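Local coordinates for protein putative prolyl-tRNA synthetase (Leishmania major, PDB 5XIL) that probably catalyses the ATP-dependent attachment of L-proline to tRNA(Pro), releasing AMP and diphosphate, and is being explored as a drug target against leishmaniasis, at residues T212-F217 with Q226-H231; E155-E160 with L264-I269. All blocks are in the same frame, centred on the assembly; numbering follows the deposited sequence.

How the interactions relate
Following the chain from its N terminus, 155-160 comes first, on strand 156-165, and its partner 264-269 arrives 104 residues later, where strand 253-265 gives way to helix 267-276. Interaction 2 therefore closes a long loop, and interaction 1, the short-range hairpin of 212-217 with 226-231, is nested wholly inside it. The two are also joined in space, because strand 223-234 runs beside strand 253-265: A228 packs on L264, and the guanidinium of R267 probably donates to the backbone O of Q226. Together they connect the hairpin, through strand 253-265, to strand 156-165 within the class II catalytic core.

Interaction 1. Residues T212-F217 with Q226-H231; sequences TTVETF and QGATSH
The backbone O of S230, accepting two bonds from T212, illustrates how an antiparallel pair can be secured by more than its regular amide bonds. S230 O accepts from T212 N at 2.8 Å and also from T212 OG1 at 2.9 Å, a hydroxyl brought there by a chi1 of 69°, which tucks OG1 between the backbone N and carbonyl carbon of its own residue. In return S230 N donates to T212 O at 2.9 Å. Further along, a beta bulge sets G227 and A228 together against V214. G227 N gives V214 O a bond of 2.8 Å, nearly in line with the C=O, whereas the bond from V214 N to A228 O is weak.

The side chains divide between two surfaces. T212, V214, A228 and S230 share one, where V214 CG2 meets A228 CB at 4.0 Å; helix 168-189 lies over T212, A228 and S230, and V175 O of that helix takes the hydroxyl of S230. The other surface, with T213, E215, Q226 and T229, is more polar. T213 OG1 donates to E215 OE2 at 2.6 Å, reaching the anti side of the carboxylate from 33° out of its plane, and K199 forms a salt bridge with the same oxygen. The lysine also donates to Q226 OE1, so one ammonium serves both strands, while E215 OE1 lies 3.6 Å from Q226 CA. With a hydroxyl and an ammonium both directed at OE2, E215 would be expected to stay ionised despite its burial, its charge probably balanced by K199, which lies outside the hairpin.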
loop_
_atom_site.group_PDB
_atom_site.type_symbol
_atom_site.label_atom_id
_atom_site.label_comp_id
_atom_site.label_asym_id
_atom_site.label_seq_id
_atom_site.Cartn_x
_atom_site.Cartn_y
_atom_site.Cartn_z
ATOM N N THR A 212 -0.089 9.370 24.004
ATOM C CA THR A 212 1.264 9.801 23.697
ATOM C C THR A 212 1.253 10.417 22.286
ATOM O O THR A 212 0.391 10.089 21.443
ATOM C CB THR A 212 2.328 8.671 23.790
ATOM O OG1 THR A 212 2.132 7.722 22.723
ATOM C CG2 THR A 212 2.325 7.997 25.064
ATOM N N THR A 213 2.184 11.314 22.028
ATOM C CA THR A 213 2.124 12.166 20.836
ATOM C C THR A 213 3.539 12.561 20.366
ATOM O O THR A 213 4.518 12.526 21.138
ATOM C CB THR A 213 1.307 13.422 21.175
ATOM O OG1 THR A 213 1.118 14.264 20.032
ATOM C CG2 THR A 213 1.983 14.253 22.253
ATOM N N VAL A 214 3.631 12.972 19.100
ATOM C CA VAL A 214 4.786 13.583 18.538
ATOM C C VAL A 214 4.328 14.974 18.079
ATOM O O VAL A 214 3.436 15.092 17.260
ATOM C CB VAL A 214 5.461 12.785 17.383
ATOM C CG1 VAL A 214 6.216 11.625 17.969
ATOM C CG2 VAL A 214 4.445 12.268 16.422
ATOM N N GLU A 215 4.847 15.997 18.716
ATOM C CA GLU A 215 4.367 17.346 18.483
ATOM C C GLU A 215 5.389 18.040 17.571
ATOM O O GLU A 215 6.625 17.874 17.777
ATOM C CB GLU A 215 4.268 18.057 19.794
ATOM C CG GLU A 215 3.208 17.420 20.692
ATOM C CD GLU A 215 1.814 17.733 20.210
ATOM O OE1 GLU A 215 1.574 18.823 19.604
ATOM O OE2 GLU A 215 0.961 16.873 20.369
ATOM N N THR A 216 4.888 18.787 16.600
ATOM C CA THR A 216 5.710 19.473 15.613
ATOM C C THR A 216 5.508 20.985 15.754
ATOM O O THR A 216 4.533 21.448 16.422
ATOM C CB THR A 216 5.366 19.015 14.188
ATOM O OG1 THR A 216 4.075 19.475 13.850
ATOM C CG2 THR A 216 5.373 17.479 14.076
ATOM N N PHE A 217 6.380 21.776 15.116
ATOM C CA PHE A 217 6.365 23.218 15.270
ATOM C C PHE A 217 6.335 23.882 13.923
ATOM O O PHE A 217 7.184 23.549 13.029
ATOM C CB PHE A 217 7.569 23.666 16.081
ATOM C CG PHE A 217 7.766 25.153 16.088
ATOM C CD1 PHE A 217 6.857 25.963 16.707
ATOM C CD2 PHE A 217 8.850 25.761 15.443
ATOM C CE1 PHE A 217 7.028 27.332 16.739
ATOM C CE2 PHE A 217 9.036 27.121 15.500
ATOM C CZ PHE A 217 8.095 27.902 16.151
ATOM N N GLN A 226 -0.079 18.878 16.249
ATOM C CA GLN A 226 0.019 17.473 16.665
ATOM C C GLN A 226 0.324 16.571 15.460
ATOM O O GLN A 226 -0.417 16.531 14.495
ATOM C CB GLN A 226 -1.291 17.080 17.327
ATOM C CG GLN A 226 -1.454 15.652 17.641
ATOM C CD GLN A 226 -2.820 15.327 18.165
ATOM O OE1 GLN A 226 -3.181 15.771 19.252
ATOM N NE2 GLN A 226 -3.607 14.642 17.371
ATOM N N GLY A 227 1.427 15.837 15.506
ATOM C CA GLY A 227 1.883 15.067 14.347
ATOM C C GLY A 227 1.232 13.716 14.118
ATOM O O GLY A 227 1.121 13.271 12.951
ATOM N N ALA A 228 0.943 13.013 15.230
ATOM C CA ALA A 228 0.377 11.658 15.295
ATOM C C ALA A 228 0.255 11.302 16.753
ATOM O O ALA A 228 0.883 11.937 17.556
ATOM C CB ALA A 228 1.270 10.664 14.638
ATOM N N THR A 229 -0.558 10.302 17.062
ATOM C CA THR A 229 -0.809 9.918 18.443
ATOM C C THR A 229 -0.927 8.426 18.555
ATOM O O THR A 229 -1.405 7.705 17.642
ATOM C CB THR A 229 -2.065 10.626 19.094
ATOM O OG1 THR A 229 -3.163 10.386 18.249
ATOM C CG2 THR A 229 -1.929 12.184 19.234
ATOM N N SER A 230 -0.559 7.967 19.750
ATOM C CA SER A 230 -0.681 6.575 20.135
ATOM C C SER A 230 -1.304 6.505 21.550
ATOM O O SER A 230 -0.702 7.057 22.498
ATOM C CB SER A 230 0.724 5.925 20.130
ATOM O OG SER A 230 0.674 4.517 20.456
ATOM N N HIS A 231 -2.462 5.814 21.673
ATOM C CA HIS A 231 -3.307 5.916 22.876
ATOM C C HIS A 231 -3.224 4.568 23.643
ATOM O O HIS A 231 -3.380 3.536 23.046
ATOM C CB HIS A 231 -4.761 6.126 22.468
ATOM C CG HIS A 231 -4.954 7.236 21.515
ATOM N ND1 HIS A 231 -4.740 8.535 21.865
ATOM C CD2 HIS A 231 -5.373 7.247 20.233
ATOM C CE1 HIS A 231 -5.013 9.310 20.839
ATOM N NE2 HIS A 231 -5.382 8.544 19.825
#

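Interaction 2. Residues E155-E160 with L264-I269; sequences EFLWQE and LSTRVI
W158 and S265 face each other as a non-hydrogen-bonded antiparallel pair with their CA atoms just 4.0 Å apart, and the side chains start closer still, W158 CB to S265 CB at 3.6 Å. On either side of this pair the backbones bond. Q159 N donates to L264 O at 3.1 Å and L264 N returns a bond to Q159 O, while T266 N reaches L157 O almost end-on at 3.1 Å. T266 also lays CG2 against L157 CB, and W46 of helix 40-60 packs on both residues; this is the buried side, where the amide of Q159 is held by Y182 and N134.

On the partly exposed side, close contact is confined to the CB atoms of W158 and S265; beyond them the rings fit more loosely. There the F156 ring passes S265 CB obliquely, CD1 at 3.9 Å, and the W158 ring turns away from S265, with F156 CE1 over one face and E160 CB over the other. S265 OG, turned back by a chi1 of 77°, accepts from R267 N in a capping bond as the strand ends and the helix starts. Such a strand-to-helix junction is characteristic of motif 3 in class II synthetases, here paired with a strand of motif 2.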
loop_
_atom_site.group_PDB
_atom_site.type_symbol
_atom_site.label_atom_id
_atom_site.label_comp_id
_atom_site.label_asym_id
_atom_site.label_seq_id
_atom_site.Cartn_x
_atom_site.Cartn_y
_atom_site.Cartn_z
ATOM N N GLU A 155 -12.013 15.015 3.918
ATOM C CA GLU A 155 -11.598 13.653 3.592
ATOM C C GLU A 155 -10.061 13.534 3.645
ATOM O O GLU A 155 -9.330 14.439 3.221
ATOM C CB GLU A 155 -12.099 13.286 2.190
ATOM C CG GLU A 155 -12.092 11.798 1.892
ATOM C CD GLU A 155 -12.505 11.547 0.461
ATOM O OE1 GLU A 155 -11.768 11.968 -0.446
ATOM O OE2 GLU A 155 -13.580 10.967 0.239
ATOM N N PHE A 156 -9.564 12.427 4.182
ATOM C CA PHE A 156 -8.146 12.220 4.165
ATOM C C PHE A 156 -7.866 10.729 4.236
ATOM O O PHE A 156 -8.763 9.936 4.308
ATOM C CB PHE A 156 -7.460 13.008 5.307
ATOM C CG PHE A 156 -7.942 12.655 6.676
ATOM C CD1 PHE A 156 -7.366 11.593 7.385
ATOM C CD2 PHE A 156 -8.987 13.372 7.275
ATOM C CE1 PHE A 156 -7.794 11.262 8.671
ATOM C CE2 PHE A 156 -9.425 13.052 8.551
ATOM C CZ PHE A 156 -8.844 11.987 9.252
ATOM N N LEU A 157 -6.605 10.386 4.162
ATOM C CA LEU A 157 -6.137 9.021 4.235
ATOM C C LEU A 157 -5.345 8.866 5.480
ATOM O O LEU A 157 -4.613 9.774 5.902
ATOM C CB LEU A 157 -5.203 8.715 3.069
ATOM C CG LEU A 157 -5.564 9.040 1.619
ATOM C CD1 LEU A 157 -4.765 8.122 0.697
ATOM C CD2 LEU A 157 -6.978 8.721 1.401
ATOM N N TRP A 158 -5.440 7.691 6.061
ATOM C CA TRP A 158 -4.678 7.392 7.241
ATOM C C TRP A 158 -4.545 5.910 7.446
ATOM O O TRP A 158 -4.971 5.101 6.618
ATOM C CB TRP A 158 -5.260 8.088 8.434
ATOM C CG TRP A 158 -6.356 7.459 9.189
ATOM C CD1 TRP A 158 -7.344 6.663 8.737
ATOM C CD2 TRP A 158 -6.609 7.691 10.580
ATOM N NE1 TRP A 158 -8.206 6.324 9.798
ATOM C CE2 TRP A 158 -7.779 6.988 10.926
ATOM C CE3 TRP A 158 -5.927 8.433 11.591
ATOM C CZ2 TRP A 158 -8.285 6.972 12.264
ATOM C CZ3 TRP A 158 -6.453 8.431 12.923
ATOM C CH2 TRP A 158 -7.631 7.713 13.219
ATOM N N GLN A 159 -3.868 5.621 8.502
ATOM C CA GLN A 159 -3.594 4.347 8.950
ATOM C C GLN A 159 -4.011 4.317 10.430
ATOM O O GLN A 159 -3.753 5.250 11.178
ATOM C CB GLN A 159 -2.061 4.224 8.851
ATOM C CG GLN A 159 -1.332 3.264 9.671
ATOM C CD GLN A 159 -1.223 3.645 11.095
ATOM O OE1 GLN A 159 -0.644 4.667 11.452
ATOM N NE2 GLN A 159 -1.771 2.816 11.935
ATOM N N GLU A 160 -4.787 3.330 10.798
ATOM C CA GLU A 160 -5.059 3.236 12.233
ATOM C C GLU A 160 -4.982 1.778 12.700
ATOM O O GLU A 160 -5.421 0.890 11.990
ATOM C CB GLU A 160 -6.440 3.803 12.535
ATOM C CG GLU A 160 -7.543 3.018 11.949
ATOM C CD GLU A 160 -8.970 3.538 12.322
ATOM O OE1 GLU A 160 -9.304 3.728 13.538
ATOM O OE2 GLU A 160 -9.709 3.763 11.328
ATOM N N LEU A 264 -1.897 7.729 12.154
ATOM C CA LEU A 264 -1.065 8.747 11.478
ATOM C C LEU A 264 -1.695 8.969 10.102
ATOM O O LEU A 264 -2.063 7.981 9.424
ATOM C CB LEU A 264 0.368 8.243 11.350
ATOM C CG LEU A 264 1.373 9.158 10.647
ATOM C CD1 LEU A 264 2.729 9.035 11.286
ATOM C CD2 LEU A 264 1.483 8.776 9.164
ATOM N N SER A 265 -1.836 10.224 9.688
ATOM C CA SER A 265 -2.588 10.580 8.490
ATOM C C SER A 265 -1.754 11.447 7.510
ATOM O O SER A 265 -0.645 11.784 7.815
ATOM C CB SER A 265 -3.811 11.363 8.882
ATOM O OG SER A 265 -3.521 12.716 9.216
ATOM N N THR A 266 -2.379 11.831 6.402
ATOM C CA THR A 266 -1.771 12.707 5.412
ATOM C C THR A 266 -1.511 14.117 5.939
ATOM O O THR A 266 -0.907 14.949 5.231
ATOM C CB THR A 266 -2.651 12.782 4.174
ATOM O OG1 THR A 266 -3.992 12.857 4.584
ATOM C CG2 THR A 266 -2.441 11.541 3.372
ATOM N N ARG A 267 -1.906 14.392 7.183
ATOM C CA ARG A 267 -1.396 15.557 7.841
ATOM C C ARG A 267 0.157 15.634 7.803
ATOM O O ARG A 267 0.734 16.745 7.796
ATOM C CB ARG A 267 -1.885 15.665 9.287
ATOM C CG ARG A 267 -1.060 16.652 10.100
ATOM C CD ARG A 267 -1.511 16.748 11.501
ATOM N NE ARG A 267 -2.773 17.448 11.452
ATOM C CZ ARG A 267 -3.395 17.878 12.515
ATOM N NH1 ARG A 267 -2.860 17.671 13.698
ATOM N NH2 ARG A 267 -4.548 18.517 12.367
ATOM N N VAL A 268 0.845 14.449 7.784
ATOM C CA VAL A 268 2.277 14.510 7.734
ATOM C C VAL A 268 2.748 15.313 6.520
ATOM O O VAL A 268 3.834 15.949 6.581
ATOM C CB VAL A 268 2.970 13.109 7.767
ATOM C CG1 VAL A 268 2.572 12.266 8.965
ATOM C CG2 VAL A 268 2.680 12.364 6.510
ATOM N N ILE A 269 2.007 15.278 5.425
ATOM C CA ILE A 269 2.435 15.948 4.221
ATOM C C ILE A 269 2.352 17.483 4.440
ATOM O O ILE A 269 3.229 18.224 4.040
ATOM C CB ILE A 269 1.575 15.535 2.980
ATOM C CG1 ILE A 269 1.712 14.001 2.728
ATOM C CG2 ILE A 269 1.908 16.396 1.774
ATOM C CD1 ILE A 269 0.804 13.510 1.680
#